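Local coordinates for coelenterazine-binding protein with bound coelenterazine (Renilla muelleri, PDB 2HPS) that binds coelenterazine and probably yields this luciferin to luciferase and oxygen only when calcium is bound, at residues E34-E37 with L38-V41; T57-E60 with F61-V64. All coordinates share one frame; numbering follows the deposited sequence.

Contact 1 of 2, residues E34-E37 with L38-V41; sequences EDYE and LIAV. With CTZ (c2-hydroxy-coelenterazine), chain B.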
loop_
_atom_site.group_PDB
_atom_site.type_symbol
_atom_site.label_atom_id
_atom_site.label_comp_id
_atom_site.label_asym_id
_atom_site.label_seq_id
_atom_site.Cartn_x
_atom_site.Cartn_y
_atom_site.Cartn_z
ATOM N N GLU A 34 -5.584 3.519 -14.880
ATOM C CA GLU A 34 -5.575 2.091 -15.208
ATOM C C GLU A 34 -4.380 1.341 -14.626
ATOM O O GLU A 34 -4.493 0.168 -14.337
ATOM C CB GLU A 34 -5.727 1.806 -16.711
ATOM C CG GLU A 34 -4.688 2.427 -17.593
ATOM C CD GLU A 34 -5.154 3.748 -18.184
ATOM O OE1 GLU A 34 -5.039 3.890 -19.429
ATOM O OE2 GLU A 34 -5.641 4.631 -17.419
ATOM N N ASP A 35 -3.245 2.023 -14.458
ATOM C CA ASP A 35 -2.092 1.437 -13.743
ATOM C C ASP A 35 -2.493 1.039 -12.311
ATOM O O ASP A 35 -2.081 -0.010 -11.794
ATOM C CB ASP A 35 -0.922 2.429 -13.684
ATOM C CG ASP A 35 -0.332 2.760 -15.064
ATOM O OD1 ASP A 35 -0.397 1.929 -15.995
ATOM O OD2 ASP A 35 0.232 3.870 -15.195
ATOM N N TYR A 36 -3.288 1.892 -11.675
ATOM C CA TYR A 36 -3.780 1.612 -10.328
ATOM C C TYR A 36 -4.768 0.430 -10.324
ATOM O O TYR A 36 -4.685 -0.472 -9.485
ATOM C CB TYR A 36 -4.362 2.894 -9.715
ATOM C CG TYR A 36 -4.203 2.974 -8.208
ATOM C CD1 TYR A 36 -2.949 2.767 -7.599
ATOM C CD2 TYR A 36 -5.298 3.289 -7.390
ATOM C CE1 TYR A 36 -2.806 2.839 -6.207
ATOM C CE2 TYR A 36 -5.160 3.372 -6.010
ATOM C CZ TYR A 36 -3.922 3.140 -5.424
ATOM O OH TYR A 36 -3.818 3.232 -4.048
ATOM N N GLU A 37 -5.677 0.411 -11.301
ATOM C CA GLU A 37 -6.620 -0.697 -11.477
ATOM C C GLU A 37 -5.904 -2.019 -11.710
ATOM O O GLU A 37 -6.390 -3.058 -11.309
ATOM C CB GLU A 37 -7.547 -0.428 -12.668
ATOM C CG GLU A 37 -8.455 0.788 -12.516
ATOM C CD GLU A 37 -9.400 0.943 -13.697
ATOM O OE1 GLU A 37 -10.407 0.211 -13.723
ATOM O OE2 GLU A 37 -9.137 1.790 -14.588
ATOM N N LEU A 38 -4.738 -1.979 -12.359
ATOM C CA LEU A 38 -3.977 -3.203 -12.577
ATOM C C LEU A 38 -3.628 -3.894 -11.258
ATOM O O LEU A 38 -3.668 -5.116 -11.164
ATOM C CB LEU A 38 -2.700 -2.908 -13.370
ATOM C CG LEU A 38 -1.732 -4.079 -13.617
ATOM C CD1 LEU A 38 -2.380 -5.217 -14.393
ATOM C CD2 LEU A 38 -0.464 -3.561 -14.347
ATOM N N ILE A 39 -3.260 -3.098 -10.256
ATOM C CA ILE A 39 -2.995 -3.631 -8.913
ATOM C C ILE A 39 -4.230 -4.349 -8.355
ATOM O O ILE A 39 -4.138 -5.488 -7.889
ATOM C CB ILE A 39 -2.512 -2.516 -7.970
ATOM C CG1 ILE A 39 -1.155 -2.022 -8.461
ATOM C CG2 ILE A 39 -2.435 -3.031 -6.506
ATOM C CD1 ILE A 39 -0.679 -0.757 -7.817
ATOM N N ALA A 40 -5.398 -3.709 -8.451
ATOM C CA ALA A 40 -6.627 -4.345 -7.977
ATOM C C ALA A 40 -6.922 -5.654 -8.737
ATOM O O ALA A 40 -7.373 -6.637 -8.154
ATOM C CB ALA A 40 -7.808 -3.356 -8.057
ATOM N N VAL A 41 -6.657 -5.671 -10.042
ATOM C CA VAL A 41 -6.830 -6.901 -10.830
ATOM C C VAL A 41 -5.875 -8.022 -10.371
ATOM O O VAL A 41 -6.256 -9.197 -10.276
ATOM C CB VAL A 41 -6.659 -6.623 -12.348
ATOM C CG1 VAL A 41 -6.491 -7.932 -13.131
ATOM C CG2 VAL A 41 -7.855 -5.814 -12.874
HETATM N N1 CTZ B . 1.661 -2.794 -2.202
HETATM C C2 CTZ B . 1.600 -2.771 -3.561
HETATM C C3 CTZ B . 2.992 -2.997 -3.953
HETATM N N4 CTZ B . 3.774 -3.149 -2.888
HETATM C C5 CTZ B . 5.101 -3.368 -2.775
HETATM C C6 CTZ B . 5.657 -3.458 -1.496
HETATM N N7 CTZ B . 4.891 -3.340 -0.391
HETATM C C8 CTZ B . 3.558 -3.132 -0.471
HETATM C C9 CTZ B . 2.962 -3.012 -1.822
HETATM C C10 CTZ B . 0.369 -2.546 -4.407
HETATM C C11 CTZ B . -0.119 -1.153 -4.095
HETATM C C12 CTZ B . -1.331 -0.984 -3.427
HETATM C C13 CTZ B . -1.804 0.284 -3.112
HETATM C C14 CTZ B . -1.039 1.394 -3.484
HETATM C C15 CTZ B . 0.187 1.234 -4.148
HETATM C C16 CTZ B . 0.652 -0.047 -4.456
HETATM O O17 CTZ B . -1.495 2.633 -3.175
HETATM O O18 CTZ B . 3.442 -3.042 -5.164
HETATM C C19 CTZ B . 7.106 -3.728 -1.358
HETATM C C20 CTZ B . 8.039 -3.206 -2.257
HETATM C C21 CTZ B . 9.394 -3.491 -2.104
HETATM C C22 CTZ B . 9.824 -4.318 -1.056
HETATM C C23 CTZ B . 8.906 -4.856 -0.165
HETATM C C24 CTZ B . 7.545 -4.565 -0.317
HETATM O O25 CTZ B . 11.153 -4.584 -0.938
HETATM C C26 CTZ B . 2.665 -2.970 0.746
HETATM C C27 CTZ B . 2.243 -4.334 1.227
HETATM C C28 CTZ B . 0.912 -4.745 1.167
HETATM C C29 CTZ B . 0.567 -6.016 1.630
HETATM C C30 CTZ B . 1.561 -6.869 2.134
HETATM C C31 CTZ B . 2.889 -6.451 2.208
HETATM C C32 CTZ B . 3.229 -5.173 1.757
#

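Contact 2 of 2, residues T57-E60 with F61-V64; sequences TRQE and FLRV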
loop_
_atom_site.group_PDB
_atom_site.type_symbol
_atom_site.label_atom_id
_atom_site.label_comp_id
_atom_site.label_asym_id
_atom_site.label_seq_id
_atom_site.Cartn_x
_atom_site.Cartn_y
_atom_site.Cartn_z
ATOM N N THR A 57 -13.124 -4.430 -4.570
ATOM C CA THR A 57 -11.682 -4.112 -4.536
ATOM C C THR A 57 -11.349 -3.059 -5.594
ATOM O O THR A 57 -10.726 -2.034 -5.284
ATOM C CB THR A 57 -10.810 -5.370 -4.732
ATOM O OG1 THR A 57 -11.183 -6.359 -3.758
ATOM C CG2 THR A 57 -9.306 -5.042 -4.589
ATOM N N ARG A 58 -11.800 -3.276 -6.832
ATOM C CA ARG A 58 -11.624 -2.255 -7.880
ATOM C C ARG A 58 -12.215 -0.885 -7.488
ATOM O O ARG A 58 -11.576 0.149 -7.664
ATOM C CB ARG A 58 -12.193 -2.749 -9.221
ATOM C CG ARG A 58 -11.532 -2.103 -10.452
ATOM C CD ARG A 58 -12.206 -2.533 -11.773
ATOM N NE ARG A 58 -13.632 -2.173 -11.811
ATOM C CZ ARG A 58 -14.125 -1.078 -12.383
ATOM N NH1 ARG A 58 -13.319 -0.210 -13.003
ATOM N NH2 ARG A 58 -15.435 -0.847 -12.343
ATOM N N GLN A 59 -13.441 -0.875 -6.963
ATOM C CA GLN A 59 -14.091 0.367 -6.594
ATOM C C GLN A 59 -13.321 1.114 -5.495
ATOM O O GLN A 59 -13.232 2.340 -5.529
ATOM C CB GLN A 59 -15.542 0.104 -6.181
ATOM C CG GLN A 59 -16.444 -0.218 -7.381
ATOM C CD GLN A 59 -16.540 0.931 -8.383
ATOM O OE1 GLN A 59 -16.566 2.104 -8.005
ATOM N NE2 GLN A 59 -16.587 0.592 -9.673
ATOM N N GLU A 60 -12.736 0.366 -4.563
ATOM C CA GLU A 60 -11.981 1.022 -3.487
ATOM C C GLU A 60 -10.718 1.635 -4.076
ATOM O O GLU A 60 -10.378 2.786 -3.766
ATOM C CB GLU A 60 -11.668 0.073 -2.322
ATOM C CG GLU A 60 -10.907 0.747 -1.147
ATOM C CD GLU A 60 -11.640 1.944 -0.484
ATOM O OE1 GLU A 60 -12.841 2.237 -0.760
ATOM O OE2 GLU A 60 -10.989 2.626 0.338
ATOM N N PHE A 61 -10.046 0.894 -4.955
ATOM C CA PHE A 61 -8.899 1.476 -5.661
ATOM C C PHE A 61 -9.251 2.721 -6.474
ATOM O O PHE A 61 -8.487 3.680 -6.509
ATOM C CB PHE A 61 -8.168 0.431 -6.512
ATOM C CG PHE A 61 -7.139 -0.348 -5.734
ATOM C CD1 PHE A 61 -7.534 -1.255 -4.753
ATOM C CD2 PHE A 61 -5.779 -0.146 -5.966
ATOM C CE1 PHE A 61 -6.566 -1.976 -3.997
ATOM C CE2 PHE A 61 -4.814 -0.838 -5.226
ATOM C CZ PHE A 61 -5.208 -1.764 -4.246
ATOM N N LEU A 62 -10.418 2.721 -7.122
ATOM C CA LEU A 62 -10.834 3.898 -7.874
ATOM C C LEU A 62 -11.097 5.077 -6.953
ATOM O O LEU A 62 -10.773 6.210 -7.286
ATOM C CB LEU A 62 -12.081 3.596 -8.719
ATOM C CG LEU A 62 -11.879 2.631 -9.887
ATOM C CD1 LEU A 62 -13.253 2.330 -10.494
ATOM C CD2 LEU A 62 -10.910 3.166 -10.939
ATOM N N ARG A 63 -11.678 4.807 -5.785
ATOM C CA ARG A 63 -11.960 5.854 -4.806
ATOM C C ARG A 63 -10.666 6.551 -4.361
ATOM O O ARG A 63 -10.584 7.788 -4.303
ATOM C CB ARG A 63 -12.707 5.264 -3.604
ATOM C CG ARG A 63 -13.303 6.358 -2.677
ATOM C CD ARG A 63 -14.014 5.703 -1.477
ATOM N NE ARG A 63 -13.057 5.140 -0.524
ATOM C CZ ARG A 63 -12.409 5.851 0.397
ATOM N NH1 ARG A 63 -12.610 7.162 0.501
ATOM N NH2 ARG A 63 -11.544 5.252 1.201
ATOM N N VAL A 64 -9.661 5.740 -4.049
ATOM C CA VAL A 64 -8.323 6.229 -3.701
ATOM C C VAL A 64 -7.658 6.901 -4.918
ATOM O O VAL A 64 -7.067 7.963 -4.770
ATOM C CB VAL A 64 -7.470 5.109 -3.058
ATOM C CG1 VAL A 64 -6.051 5.589 -2.744
ATOM C CG2 VAL A 64 -8.151 4.624 -1.773
#

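Contact 1 of 2, residues E34-E37 with L38-V41
Glu34 and Leu38, and likewise Glu37 and Val41, are joined by i to i+4 backbone bonds within the helix 33-47: Leu38 N reaches Glu34 O at 2.9 Å, and Val41 N reaches Glu37 O at the same distance. Between them the turn is looser, since Tyr36 O receives only weak bonds, from Ala40 N at 3.5 Å and from Ile39 N at a bent 122°. On the buried side of this turn Tyr36 and Ile39 pass each other at a slant, CD1 of the tyrosine ring lying 4.2 Å from Ile39 CD1, and both then meet the bound c2-hydroxy-coelenterazine. Tyr36 OH hydrogen-bonds the ligand hydroxyl O17 at 2.6 Å, with O17 at the ring edge and near the ring plane; Arg19 and Gln103 bond the same tyrosine hydroxyl, so three polar partners share it. Ile39 supplies carbon contacts instead: CG2, placed anti to the backbone N, comes within 3.5 Å of C10, the methylene of the ligand's hydroxybenzyl arm, while CD1 rests 3.7 Å from ring atom C16. Away from the ligand, Glu37 runs extended beyond CG, and its carboxylate pairs with Arg58 of helix 51-68. The arrangement is that of an EF-hand-family helix whose inner face, one residue polar and one apolar, lines the coelenterazine pocket.

Contact 2 of 2, residues T57-E60 with F61-V64
An i to i+3 salt bridge on helix 51-68, in the second EF-hand region of the chain, distinguishes this contact: Glu60 and Arg63 run alongside each other in the same direction. Arg63 offers its NE edge, giving NE to Glu60 OE1 at 2.9 Å and NH2 to Glu60 OE2 at 2.8 Å, one nitrogen to each oxygen. Both oxygens are met on their syn sides, and the two groups are turned 35° from coplanar. Glu60 reaches this position with CG anti to the backbone N (chi1 -178°) and a bend at chi2, while Arg63 bends at chi3. An alanine in place of Glu60 would probably leave Arg63 NE and NH2 without their carboxylate mate and the guanidinium less firmly oriented. Four successive i to i+4 backbone bonds join the two segments, the straightest being Phe61 N to Thr57 O at 3.0 Å and 172°. Thr57 O also lies at the edge of the Phe61 ring, 3.3 Å from CD1, and the Thr57 methyl CG2 lies beside the ring, 4.2 Å from Phe61 CE1. On another side of the helix, Leu62 CD1 lies 3.8 Å from Gln59 NE2 and, in the Arg58 conformer described here, one of two, over one face of the guanidinium; the polar ends of Arg58 and Gln59 are both engaged by Glu55, one turn earlier. Phe61 and Val64 pack against helix 33-47 through Ile39, Ile43 and Tyr36, and both also touch Gln103 of helix 102-111, where Ile106 and Ile102 meet Thr57 and Glu60.

Contacts 1 and 2 lie on consecutive helices, 33-47 and 51-68, with centres about 9 Å apart, and they meet directly. In the Arg58 conformer described here, a salt bridge from Glu37 OE1 to Arg58 NH1 at 3.0 Å links the helices. Nearer the ligand the joint is apolar: Ile39 CG2 stands 3.5 Å from Phe61 CE2, and the Tyr36 and Phe61 rings meet with planes about 50° apart. Val64 CG1 approaches Tyr36 OH at 3.5 Å, placing a methyl beside the hydroxyl that bonds coelenterazine. Tyr36, Ile39 and Phe61 all belong to the ligand pocket, so the two helices build part of its wall jointly, away from the residues that probably bind calcium, such as Asp112 and Asp148.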